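Local coordinates for F-actin-capping protein subunit alpha (Plasmodium berghei, PDB 7A0H) that probably binds the barbed ends of actin filaments, without needing calcium, and blocks subunit exchange there, working as an asymmetric homodimer, at residues R13-N18 against F25-N30; T33-G36 against I40-N43; Y67-K72 against S161-E166; G77-H82 against K86-V91. One frame throughout, in Å; residues are numbered along the deposited sequence.

Overall arrangement
From the N terminus, the chain first folds into three successive helices. Interaction 1 closes the short connection between helices 3-18 and 21-35, and interaction 2, next in series, closes the turn that leads into helix 39-55; their centres lie about 12 Å apart and both adjoin the second subunit. The chain then enters its β-rich body. Interaction 3 closes a long loop of 88 residues, joining strand 66-70 to strand 154-167 of the five-stranded sheet, and interaction 4, a tight hairpin, falls wholly within that loop. These two touch directly, for instance where I68 meets A89, whereas both keep more than 10 Å from the helical contacts at their nearest atoms.

Interaction 1 of 4, residues R13-N18 against F25-N30; sequences RHVLSN and FDLISN
The first helical hairpin of the chain, part of the N-terminal helical region of this capping-protein family, is closed here by V15 and L16 meeting L27 and I28. Helices 13-18 and 25-30 run antiparallel at 165°, with 10.4 Å between their axes, and L16 stands opposite L27. L27 is the side chain shared by both residues of the first helix. It points toward the partner helix from its CB, and CG anti to the backbone nitrogen (chi1 -179°) places one methyl, CD2, between V15 and L16. That methyl lies 3.7 Å from V15 CB, reaching across the valine at about a right angle, and the same L27 CD2 also rests 3.4 Å from V15 O. On the other flank the two leucines touch methyl to methyl, L16 CD2 to L27 CD2 at a tight 3.4 Å. L16 leaves its helix beside the interface and bends back in, turning its end towards I28 as well, although the two ends are modelled too close together for the detail to be trusted. Helix 39-55 closes over L16 and I28 through I48 and I45, while H14 packs on L27 of the second subunit. Because the side chains that meet are all aliphatic and no hydrogen bond crosses between the segments, the pairing rests on the burial of apolar surface, with the backbone polar groups served largely within each helix.

Interaction 2 of 4, residues T33-G36 against I40-N43; sequences TIFG and IIQN
The backbone turns a corner between the two segments, setting F35 opposite I41 with their CA atoms 7.3 Å apart and G36 opposite Q42 at 6.7 Å between CA atoms. At F35 it is the root of the side chain that does the touching: I41 CD1 sits 3.3 Å from F35 CB, close for two carbons, while the ring itself swings away from helix 40-43 and meets that methyl obliquely. I34 CG2 lies 3.5 Å above the plane of the F35 ring, toward its rim. The isoleucine reaches this place with CG1 wedged between its own backbone nitrogen and carbonyl carbon, and with a second torsion of 97° that is far from a staggered value. Its CG1 also rests 3.4 Å from F35 O. One polar link joins the segments: Q42 NE2 donates to G36 O at 3.2 Å, a long bond that bends to 136° at the hydrogen. The donor comes in from the flank of the carbonyl, at a C=O...N angle of 106°, and the acceptor lies well out of the glutamine's amide plane, so the geometry is far from ideal. Just before the second helix, N38 OD1 accepts from the backbone nitrogens of I40 and I41. Helix 3-18 borders both sides of the corner, K8 against F35, and L5 and I12 against I41, while F11 of the second subunit packs on T33.

Interaction 3 of 4, residues Y67-K72 against S161-E166; sequences YIIICK and SVYASE
I69, which meets Y163 across the contact, has its carbonyl oxygen hydrogen-bonded to S74 OG, a hydroxyl that C71 O shares and whose residue also touches Y163. The phenol oxygen of Y163 butts end-on against the isoleucine, with Y163 OH 3.5 Å from I69 CB. The two side chains meet at a slant, the isoleucine lying beyond the hydroxyl end of the tyrosine. Further out, I69 CD1 comes to 4.0 Å from S161 CB. S161 OG, trans to its backbone nitrogen (chi1 179°), is thereby set 3.3 Å above one face of the Y163 ring, offset toward the rim. C71, a little further along the chain than I69, puts its SG 5.5 Å from the centroid of the Y163 ring, 33° off the ring normal, an oblique sulfur-aromatic contact. No hydrogen bond crosses between the segments, whose CA atoms come no closer than 8.3 Å, at I69 and S161. P83 and F174 also pack on Y163, and L59 and L176 on I69. Strand 66-70 and its partner 58-62 thus pack by side chains against strand 154-167, an outermost strand, within this chain, of the long five-stranded antiparallel sheet characteristic of the capping-protein fold.

Interaction 4 of 4, residues G77-H82 against K86-V91; sequences GNLYLH and KILANV
L79, L81 and L88 illustrate how a β-hairpin sorts its side chains, for they gather on one side of strands 79-82 and 87-91 while Y80, H82, I87 and A89 take the other. L79 crosses L88 at about a right angle, with L79 CB and L88 CB 3.8 Å apart, and its CD2 methyl extends to the side-chain amide of N90, where L79 CD2 lies 3.4 Å from N90 ND2. L81 swings the end of its chain back over the partner strand, CG trans to its nitrogen (chi1 -179°), until L81 CD1 is 3.8 Å from L88 CD2. Across the sheet the Y80 ring turns its edge to A89 O, which lies near the ring plane, and meets V91 crosswise, Y80 CD2 to V91 CB at 4.1 Å. The ladder beneath is antiparallel but twisted to 141°. Y80 and A89 form a hydrogen-bonded pair, with A89 N to Y80 O at 2.9 Å, and the straightest bond runs from H82 N to I87 O at 2.8 Å and 171°. K86 N also donates to H82 O, at 2.9 Å, so K86 and I87 together face H82 in a G1 β-bulge at the turn. Y80 OH bonds E54 of helix 39-55 and K86 NZ bridges to E114 of helix 112-131, both outside the hairpin, while H82 ND1 turns back to L85 N in its own turn. I68 of strand 66-70 covers Y80, H82 and A89, and strand 97-103 continues the sheet beyond 87-92.

Interaction 1 of 4, residues R13-N18 against F25-N30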
loop_
_atom_site.group_PDB
_atom_site.type_symbol
_atom_site.label_atom_id
_atom_site.label_comp_id
_atom_site.label_asym_id
_atom_site.label_seq_id
_atom_site.Cartn_x
_atom_site.Cartn_y
_atom_site.Cartn_z
ATOM N N ARG A 13 -9.162 11.300 8.612
ATOM C CA ARG A 13 -7.955 11.653 7.875
ATOM C C ARG A 13 -7.003 10.475 7.790
ATOM O O ARG A 13 -6.493 10.158 6.718
ATOM C CB ARG A 13 -7.306 12.863 8.536
ATOM C CG ARG A 13 -6.064 13.372 7.892
ATOM C CD ARG A 13 -5.841 14.801 8.265
ATOM N NE ARG A 13 -6.686 15.655 7.442
ATOM C CZ ARG A 13 -6.962 16.923 7.714
ATOM N NH1 ARG A 13 -6.471 17.482 8.810
ATOM N NH2 ARG A 13 -7.735 17.620 6.890
ATOM N N HIS A 14 -6.768 9.794 8.899
ATOM C CA HIS A 14 -5.823 8.690 8.859
ATOM C C HIS A 14 -6.285 7.584 7.930
ATOM O O HIS A 14 -5.481 7.037 7.177
ATOM C CB HIS A 14 -5.602 8.159 10.275
ATOM C CG HIS A 14 -4.528 7.124 10.365
ATOM N ND1 HIS A 14 -4.747 5.882 10.923
ATOM C CD2 HIS A 14 -3.244 7.124 9.935
ATOM C CE1 HIS A 14 -3.634 5.170 10.856
ATOM N NE2 HIS A 14 -2.708 5.900 10.258
ATOM N N VAL A 15 -7.575 7.274 7.914
ATOM C CA VAL A 15 -8.037 6.181 7.066
ATOM C C VAL A 15 -8.015 6.570 5.600
ATOM O O VAL A 15 -7.682 5.756 4.740
ATOM C CB VAL A 15 -9.431 5.684 7.487
ATOM C CG1 VAL A 15 -9.342 5.000 8.839
ATOM C CG2 VAL A 15 -10.431 6.811 7.503
ATOM N N LEU A 16 -8.388 7.799 5.282
ATOM C CA LEU A 16 -8.361 8.192 3.867
ATOM C C LEU A 16 -6.943 8.453 3.397
ATOM O O LEU A 16 -6.657 8.329 2.205
ATOM C CB LEU A 16 -9.230 9.426 3.628
ATOM C CG LEU A 16 -10.691 9.376 4.090
ATOM C CD1 LEU A 16 -11.466 10.587 3.656
ATOM C CD2 LEU A 16 -11.409 8.157 3.546
ATOM N N SER A 17 -6.060 8.839 4.313
ATOM C CA SER A 17 -4.646 9.001 4.002
ATOM C C SER A 17 -4.056 7.681 3.555
ATOM O O SER A 17 -3.312 7.608 2.572
ATOM C CB SER A 17 -3.905 9.541 5.219
ATOM O OG SER A 17 -2.511 9.568 5.010
ATOM N N ASN A 18 -4.346 6.627 4.297
ATOM C CA ASN A 18 -3.641 5.367 4.134
ATOM C C ASN A 18 -4.323 4.429 3.149
ATOM O O ASN A 18 -3.736 3.406 2.777
ATOM C CB ASN A 18 -3.532 4.710 5.518
ATOM C CG ASN A 18 -2.418 5.323 6.366
ATOM O OD1 ASN A 18 -2.670 5.850 7.441
ATOM N ND2 ASN A 18 -1.192 5.282 5.867
ATOM N N PHE A 25 -13.595 5.389 -2.213
ATOM C CA PHE A 25 -15.031 5.546 -2.350
ATOM C C PHE A 25 -15.779 4.651 -1.377
ATOM O O PHE A 25 -16.667 5.118 -0.661
ATOM C CB PHE A 25 -15.472 5.242 -3.775
ATOM C CG PHE A 25 -16.927 5.456 -3.987
ATOM C CD1 PHE A 25 -17.413 6.618 -4.556
ATOM C CD2 PHE A 25 -17.845 4.482 -3.569
ATOM C CE1 PHE A 25 -18.782 6.790 -4.727
ATOM C CE2 PHE A 25 -19.210 4.657 -3.728
ATOM C CZ PHE A 25 -19.684 5.797 -4.288
ATOM N N ASP A 26 -15.478 3.350 -1.375
ATOM C CA ASP A 26 -16.129 2.455 -0.431
ATOM C C ASP A 26 -15.867 2.958 0.973
ATOM O O ASP A 26 -16.784 3.011 1.810
ATOM C CB ASP A 26 -15.673 1.008 -0.593
ATOM C CG ASP A 26 -16.032 0.418 -1.985
ATOM O OD1 ASP A 26 -16.996 0.900 -2.638
ATOM O OD2 ASP A 26 -15.342 -0.538 -2.415
ATOM N N LEU A 27 -14.638 3.402 1.242
ATOM C CA LEU A 27 -14.320 3.840 2.602
ATOM C C LEU A 27 -15.169 5.050 3.017
ATOM O O LEU A 27 -15.661 5.107 4.159
ATOM C CB LEU A 27 -12.837 4.162 2.730
ATOM C CG LEU A 27 -12.462 4.595 4.158
ATOM C CD1 LEU A 27 -12.885 3.528 5.168
ATOM C CD2 LEU A 27 -10.962 4.864 4.254
ATOM N N ILE A 28 -15.334 6.026 2.113
ATOM C CA ILE A 28 -16.150 7.196 2.401
ATOM C C ILE A 28 -17.573 6.783 2.738
ATOM O O ILE A 28 -18.134 7.185 3.774
ATOM C CB ILE A 28 -16.157 8.164 1.197
ATOM C CG1 ILE A 28 -14.755 8.666 0.871
ATOM C CG2 ILE A 28 -17.218 9.257 1.453
ATOM C CD1 ILE A 28 -13.933 9.055 2.070
ATOM N N SER A 29 -18.191 5.982 1.856
ATOM C CA SER A 29 -19.542 5.473 2.069
ATOM C C SER A 29 -19.719 4.878 3.458
ATOM O O SER A 29 -20.768 5.065 4.091
ATOM C CB SER A 29 -19.890 4.438 1.004
ATOM O OG SER A 29 -21.082 3.757 1.341
ATOM N N ASN A 30 -18.728 4.124 3.945
ATOM C CA ASN A 30 -18.866 3.529 5.268
ATOM C C ASN A 30 -18.783 4.606 6.339
ATOM O O ASN A 30 -19.395 4.481 7.403
ATOM C CB ASN A 30 -17.773 2.482 5.532
ATOM C CG ASN A 30 -18.008 1.154 4.817
ATOM O OD1 ASN A 30 -19.116 0.851 4.375
ATOM N ND2 ASN A 30 -16.954 0.346 4.721
#

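Interaction 2 of 4, residues T33-G36 against I40-N43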
loop_
_atom_site.group_PDB
_atom_site.type_symbol
_atom_site.label_atom_id
_atom_site.label_comp_id
_atom_site.label_asym_id
_atom_site.label_seq_id
_atom_site.Cartn_x
_atom_site.Cartn_y
_atom_site.Cartn_z
ATOM N N THR A 33 -22.321 6.346 6.615
ATOM C CA THR A 33 -23.313 5.583 7.369
ATOM C C THR A 33 -23.110 5.758 8.874
ATOM O O THR A 33 -24.079 5.895 9.633
ATOM C CB THR A 33 -23.257 4.094 7.003
ATOM O OG1 THR A 33 -22.058 3.496 7.507
ATOM C CG2 THR A 33 -23.316 3.881 5.495
ATOM N N ILE A 34 -21.858 5.773 9.318
ATOM C CA ILE A 34 -21.555 5.943 10.727
ATOM C C ILE A 34 -21.733 7.397 11.136
ATOM O O ILE A 34 -22.381 7.707 12.135
ATOM C CB ILE A 34 -20.126 5.454 11.020
ATOM C CG1 ILE A 34 -19.912 3.988 10.615
ATOM C CG2 ILE A 34 -19.805 5.620 12.480
ATOM C CD1 ILE A 34 -20.899 3.011 11.170
ATOM N N PHE A 35 -21.135 8.324 10.390
ATOM C CA PHE A 35 -21.130 9.710 10.821
ATOM C C PHE A 35 -21.965 10.628 9.935
ATOM O O PHE A 35 -21.792 11.843 10.022
ATOM C CB PHE A 35 -19.703 10.255 10.849
ATOM C CG PHE A 35 -18.725 9.409 11.603
ATOM C CD1 PHE A 35 -18.478 9.624 12.937
ATOM C CD2 PHE A 35 -18.011 8.417 10.949
ATOM C CE1 PHE A 35 -17.562 8.867 13.600
ATOM C CE2 PHE A 35 -17.101 7.659 11.622
ATOM C CZ PHE A 35 -16.882 7.882 12.945
ATOM N N GLY A 36 -22.934 10.097 9.174
ATOM C CA GLY A 36 -23.607 10.836 8.096
ATOM C C GLY A 36 -24.560 11.959 8.520
ATOM O O GLY A 36 -24.927 12.793 7.685
ATOM N N ILE A 40 -20.848 18.781 9.607
ATOM C CA ILE A 40 -19.474 19.250 9.716
ATOM C C ILE A 40 -18.528 18.222 9.139
ATOM O O ILE A 40 -17.561 18.552 8.423
ATOM C CB ILE A 40 -19.110 19.559 11.180
ATOM C CG1 ILE A 40 -19.839 20.815 11.630
ATOM C CG2 ILE A 40 -17.586 19.666 11.330
ATOM C CD1 ILE A 40 -19.629 21.185 13.073
ATOM N N ILE A 41 -18.799 16.952 9.416
ATOM C CA ILE A 41 -17.879 15.932 8.921
ATOM C C ILE A 41 -18.226 15.520 7.505
ATOM O O ILE A 41 -17.375 14.958 6.833
ATOM C CB ILE A 41 -17.820 14.719 9.872
ATOM C CG1 ILE A 41 -18.938 13.717 9.633
ATOM C CG2 ILE A 41 -17.753 15.203 11.319
ATOM C CD1 ILE A 41 -18.501 12.580 8.763
ATOM N N GLN A 42 -19.441 15.803 7.032
ATOM C CA GLN A 42 -19.702 15.658 5.609
ATOM C C GLN A 42 -18.862 16.652 4.842
ATOM O O GLN A 42 -18.248 16.298 3.852
ATOM C CB GLN A 42 -21.187 15.833 5.339
ATOM C CG GLN A 42 -21.927 14.612 5.858
ATOM C CD GLN A 42 -22.340 13.660 4.772
ATOM O OE1 GLN A 42 -22.102 13.911 3.577
ATOM N NE2 GLN A 42 -22.910 12.523 5.171
ATOM N N ASN A 43 -18.736 17.863 5.355
ATOM C CA ASN A 43 -17.975 18.927 4.722
ATOM C C ASN A 43 -16.475 18.773 4.909
ATOM O O ASN A 43 -15.706 19.058 3.974
ATOM C CB ASN A 43 -18.468 20.264 5.266
ATOM C CG ASN A 43 -19.870 20.600 4.782
ATOM O OD1 ASN A 43 -20.273 20.188 3.679
ATOM N ND2 ASN A 43 -20.640 21.294 5.619
#

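Interaction 3 of 4, residues Y67-K72 against S161-E166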
loop_
_atom_site.group_PDB
_atom_site.type_symbol
_atom_site.label_atom_id
_atom_site.label_comp_id
_atom_site.label_asym_id
_atom_site.label_seq_id
_atom_site.Cartn_x
_atom_site.Cartn_y
_atom_site.Cartn_z
ATOM N N TYR A 67 -13.323 16.323 -20.640
ATOM C CA TYR A 67 -12.881 16.095 -19.286
ATOM C C TYR A 67 -12.514 17.452 -18.692
ATOM O O TYR A 67 -11.985 18.327 -19.379
ATOM C CB TYR A 67 -11.649 15.180 -19.156
ATOM C CG TYR A 67 -11.956 13.713 -19.497
ATOM C CD1 TYR A 67 -12.555 12.856 -18.568
ATOM C CD2 TYR A 67 -11.649 13.194 -20.779
ATOM C CE1 TYR A 67 -12.872 11.525 -18.920
ATOM C CE2 TYR A 67 -11.982 11.896 -21.124
ATOM C CZ TYR A 67 -12.586 11.065 -20.205
ATOM O OH TYR A 67 -12.876 9.779 -20.579
ATOM N N ILE A 68 -12.835 17.601 -17.433
ATOM C CA ILE A 68 -12.316 18.652 -16.578
ATOM C C ILE A 68 -11.221 17.973 -15.814
ATOM O O ILE A 68 -11.394 16.822 -15.384
ATOM C CB ILE A 68 -13.386 19.201 -15.593
ATOM C CG1 ILE A 68 -14.536 19.895 -16.313
ATOM C CG2 ILE A 68 -12.715 20.161 -14.627
ATOM C CD1 ILE A 68 -14.084 21.203 -16.949
ATOM N N ILE A 69 -10.102 18.661 -15.631
ATOM C CA ILE A 69 -9.009 18.077 -14.869
ATOM C C ILE A 69 -8.867 18.848 -13.578
ATOM O O ILE A 69 -8.711 20.075 -13.596
ATOM C CB ILE A 69 -7.702 18.077 -15.638
ATOM C CG1 ILE A 69 -7.896 17.612 -17.082
ATOM C CG2 ILE A 69 -6.757 17.146 -14.926
ATOM C CD1 ILE A 69 -6.602 17.585 -17.768
ATOM N N ILE A 70 -8.892 18.127 -12.460
ATOM C CA ILE A 70 -8.892 18.739 -11.165
ATOM C C ILE A 70 -7.487 18.815 -10.659
ATOM O O ILE A 70 -6.877 17.772 -10.439
ATOM C CB ILE A 70 -9.711 17.923 -10.156
ATOM C CG1 ILE A 70 -11.096 17.503 -10.633
ATOM C CG2 ILE A 70 -9.860 18.717 -8.932
ATOM C CD1 ILE A 70 -11.939 18.646 -11.058
ATOM N N CYS A 71 -6.990 20.016 -10.370
ATOM C CA CYS A 71 -5.651 20.139 -9.787
ATOM C C CYS A 71 -5.482 21.602 -9.419
ATOM O O CYS A 71 -6.274 22.436 -9.868
ATOM C CB CYS A 71 -4.561 19.731 -10.798
ATOM S SG CYS A 71 -4.714 20.689 -12.393
ATOM N N LYS A 72 -4.362 21.926 -8.745
ATOM C CA LYS A 72 -4.120 23.325 -8.388
ATOM C C LYS A 72 -4.269 24.228 -9.586
ATOM O O LYS A 72 -4.925 25.271 -9.530
ATOM C CB LYS A 72 -2.702 23.544 -7.884
ATOM C CG LYS A 72 -2.279 22.811 -6.704
ATOM C CD LYS A 72 -0.794 23.014 -6.521
ATOM C CE LYS A 72 -0.333 22.271 -5.273
ATOM N NZ LYS A 72 1.118 22.462 -5.064
ATOM N N SER A 161 -4.101 19.053 -21.561
ATOM C CA SER A 161 -4.621 20.401 -21.464
ATOM C C SER A 161 -3.452 21.320 -21.327
ATOM O O SER A 161 -2.446 20.903 -20.790
ATOM C CB SER A 161 -5.546 20.537 -20.201
ATOM O OG SER A 161 -5.998 21.865 -20.156
ATOM N N VAL A 162 -3.583 22.580 -21.724
ATOM C CA VAL A 162 -2.544 23.548 -21.388
ATOM C C VAL A 162 -3.202 24.766 -20.734
ATOM O O VAL A 162 -4.184 25.317 -21.273
ATOM C CB VAL A 162 -1.683 23.991 -22.607
ATOM C CG1 VAL A 162 -0.579 24.891 -22.095
ATOM C CG2 VAL A 162 -0.891 22.774 -23.337
ATOM N N TYR A 163 -2.616 25.219 -19.607
ATOM C CA TYR A 163 -3.134 26.329 -18.816
ATOM C C TYR A 163 -2.164 27.502 -18.789
ATOM O O TYR A 163 -0.951 27.311 -18.659
ATOM C CB TYR A 163 -3.409 25.927 -17.285
ATOM C CG TYR A 163 -4.256 24.707 -17.117
ATOM C CD1 TYR A 163 -5.659 24.811 -16.979
ATOM C CD2 TYR A 163 -3.692 23.464 -17.175
ATOM C CE1 TYR A 163 -6.468 23.690 -16.904
ATOM C CE2 TYR A 163 -4.486 22.311 -17.043
ATOM C CZ TYR A 163 -5.854 22.413 -16.901
ATOM O OH TYR A 163 -6.642 21.256 -16.806
ATOM N N ALA A 164 -2.687 28.722 -18.825
ATOM C CA ALA A 164 -1.800 29.886 -18.884
ATOM C C ALA A 164 -2.151 30.915 -17.831
ATOM O O ALA A 164 -3.337 31.208 -17.612
ATOM C CB ALA A 164 -1.897 30.592 -20.214
ATOM N N SER A 165 -1.116 31.479 -17.201
ATOM C CA SER A 165 -1.318 32.562 -16.236
ATOM C C SER A 165 -0.147 33.517 -16.357
ATOM O O SER A 165 0.887 33.189 -16.966
ATOM C CB SER A 165 -1.469 32.041 -14.776
ATOM O OG SER A 165 -0.367 31.163 -14.454
ATOM N N GLU A 166 -0.285 34.670 -15.718
ATOM C CA GLU A 166 0.572 35.833 -15.953
ATOM C C GLU A 166 0.819 36.475 -14.587
ATOM O O GLU A 166 -0.058 37.161 -14.072
ATOM C CB GLU A 166 -0.090 36.809 -16.914
ATOM C CG GLU A 166 0.364 38.280 -16.769
ATOM C CD GLU A 166 0.177 39.086 -18.052
ATOM O OE1 GLU A 166 -0.612 38.642 -18.931
ATOM O OE2 GLU A 166 0.837 40.149 -18.188
#

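Interaction 4 of 4, residues G77-H82 against K86-V91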
loop_
_atom_site.group_PDB
_atom_site.type_symbol
_atom_site.label_atom_id
_atom_site.label_comp_id
_atom_site.label_asym_id
_atom_site.label_seq_id
_atom_site.Cartn_x
_atom_site.Cartn_y
_atom_site.Cartn_z
ATOM N N GLY A 77 -11.198 30.165 -8.350
ATOM C CA GLY A 77 -12.116 30.351 -7.223
ATOM C C GLY A 77 -12.382 29.020 -6.565
ATOM O O GLY A 77 -11.485 28.316 -6.073
ATOM N N ASN A 78 -13.622 28.596 -6.623
ATOM C CA ASN A 78 -14.000 27.266 -6.180
ATOM C C ASN A 78 -14.365 26.390 -7.362
ATOM O O ASN A 78 -14.885 25.270 -7.181
ATOM C CB ASN A 78 -15.138 27.430 -5.175
ATOM C CG ASN A 78 -14.746 28.376 -4.005
ATOM O OD1 ASN A 78 -13.907 28.038 -3.157
ATOM N ND2 ASN A 78 -15.312 29.589 -4.008
ATOM N N LEU A 79 -14.112 26.898 -8.568
ATOM C CA LEU A 79 -14.371 26.262 -9.859
ATOM C C LEU A 79 -13.046 25.778 -10.481
ATOM O O LEU A 79 -11.944 25.928 -9.926
ATOM C CB LEU A 79 -15.157 27.252 -10.750
ATOM C CG LEU A 79 -16.402 27.945 -10.051
ATOM C CD1 LEU A 79 -17.239 28.844 -10.914
ATOM C CD2 LEU A 79 -17.369 26.949 -9.465
ATOM N N TYR A 80 -13.156 25.166 -11.662
ATOM C CA TYR A 80 -12.051 24.529 -12.366
ATOM C C TYR A 80 -12.121 24.962 -13.822
ATOM O O TYR A 80 -13.167 24.822 -14.450
ATOM C CB TYR A 80 -12.105 22.983 -12.262
ATOM C CG TYR A 80 -11.898 22.583 -10.814
ATOM C CD1 TYR A 80 -10.625 22.535 -10.291
ATOM C CD2 TYR A 80 -13.012 22.333 -9.945
ATOM C CE1 TYR A 80 -10.422 22.246 -8.979
ATOM C CE2 TYR A 80 -12.828 22.010 -8.577
ATOM C CZ TYR A 80 -11.556 22.011 -8.104
ATOM O OH TYR A 80 -11.407 21.699 -6.806
ATOM N N LEU A 81 -10.983 25.394 -14.392
ATOM C CA LEU A 81 -11.001 25.937 -15.745
ATOM C C LEU A 81 -10.870 24.806 -16.735
ATOM O O LEU A 81 -10.075 23.866 -16.550
ATOM C CB LEU A 81 -9.879 26.951 -15.980
ATOM C CG LEU A 81 -9.824 27.616 -17.374
ATOM C CD1 LEU A 81 -10.986 28.583 -17.602
ATOM C CD2 LEU A 81 -8.491 28.342 -17.573
ATOM N N HIS A 82 -11.678 24.863 -17.741
ATOM C CA HIS A 82 -11.319 24.140 -18.949
ATOM C C HIS A 82 -10.769 25.167 -19.973
ATOM O O HIS A 82 -11.547 25.928 -20.536
ATOM C CB HIS A 82 -12.543 23.426 -19.503
ATOM C CG HIS A 82 -12.238 22.507 -20.642
ATOM N ND1 HIS A 82 -11.984 22.964 -21.913
ATOM C CD2 HIS A 82 -12.264 21.153 -20.715
ATOM C CE1 HIS A 82 -11.898 21.926 -22.732
ATOM N NE2 HIS A 82 -12.037 20.818 -22.028
ATOM N N LYS A 86 -13.116 27.483 -22.393
ATOM C CA LYS A 86 -13.360 28.771 -21.756
ATOM C C LYS A 86 -14.608 28.689 -20.884
ATOM O O LYS A 86 -15.600 29.396 -21.070
ATOM C CB LYS A 86 -13.485 29.859 -22.821
ATOM C CG LYS A 86 -12.176 30.095 -23.653
ATOM C CD LYS A 86 -11.021 30.483 -22.692
ATOM C CE LYS A 86 -9.762 31.018 -23.412
ATOM N NZ LYS A 86 -8.991 29.983 -24.162
ATOM N N ILE A 87 -14.516 27.824 -19.896
ATOM C CA ILE A 87 -15.631 27.403 -19.053
ATOM C C ILE A 87 -15.031 27.158 -17.682
ATOM O O ILE A 87 -13.923 26.601 -17.592
ATOM C CB ILE A 87 -16.274 26.136 -19.635
ATOM C CG1 ILE A 87 -17.502 26.505 -20.436
ATOM C CG2 ILE A 87 -16.465 25.085 -18.557
ATOM C CD1 ILE A 87 -17.975 25.308 -21.255
ATOM N N LEU A 88 -15.676 27.686 -16.644
ATOM C CA LEU A 88 -15.390 27.313 -15.271
ATOM C C LEU A 88 -16.452 26.302 -14.891
ATOM O O LEU A 88 -17.655 26.564 -15.054
ATOM C CB LEU A 88 -15.472 28.498 -14.313
ATOM C CG LEU A 88 -14.632 29.719 -14.712
ATOM C CD1 LEU A 88 -14.965 30.961 -13.853
ATOM C CD2 LEU A 88 -13.153 29.435 -14.597
ATOM N N ALA A 89 -16.011 25.160 -14.398
ATOM C CA ALA A 89 -16.892 24.046 -14.084
ATOM C C ALA A 89 -16.930 23.928 -12.577
ATOM O O ALA A 89 -15.885 23.927 -11.890
ATOM C CB ALA A 89 -16.414 22.740 -14.714
ATOM N N ASN A 90 -18.136 23.835 -12.066
ATOM C CA ASN A 90 -18.351 23.573 -10.655
ATOM C C ASN A 90 -18.444 22.070 -10.485
ATOM O O ASN A 90 -19.234 21.420 -11.169
ATOM C CB ASN A 90 -19.615 24.270 -10.190
ATOM C CG ASN A 90 -19.629 24.437 -8.725
ATOM O OD1 ASN A 90 -19.099 23.589 -8.000
ATOM N ND2 ASN A 90 -20.167 25.546 -8.260
ATOM N N VAL A 91 -17.670 21.506 -9.577
ATOM C CA VAL A 91 -17.600 20.051 -9.533
ATOM C C VAL A 91 -18.109 19.485 -8.221
ATOM O O VAL A 91 -17.979 20.097 -7.161
ATOM C CB VAL A 91 -16.120 19.641 -9.787
ATOM C CG1 VAL A 91 -15.837 18.396 -9.201
ATOM C CG2 VAL A 91 -15.836 19.594 -11.337
#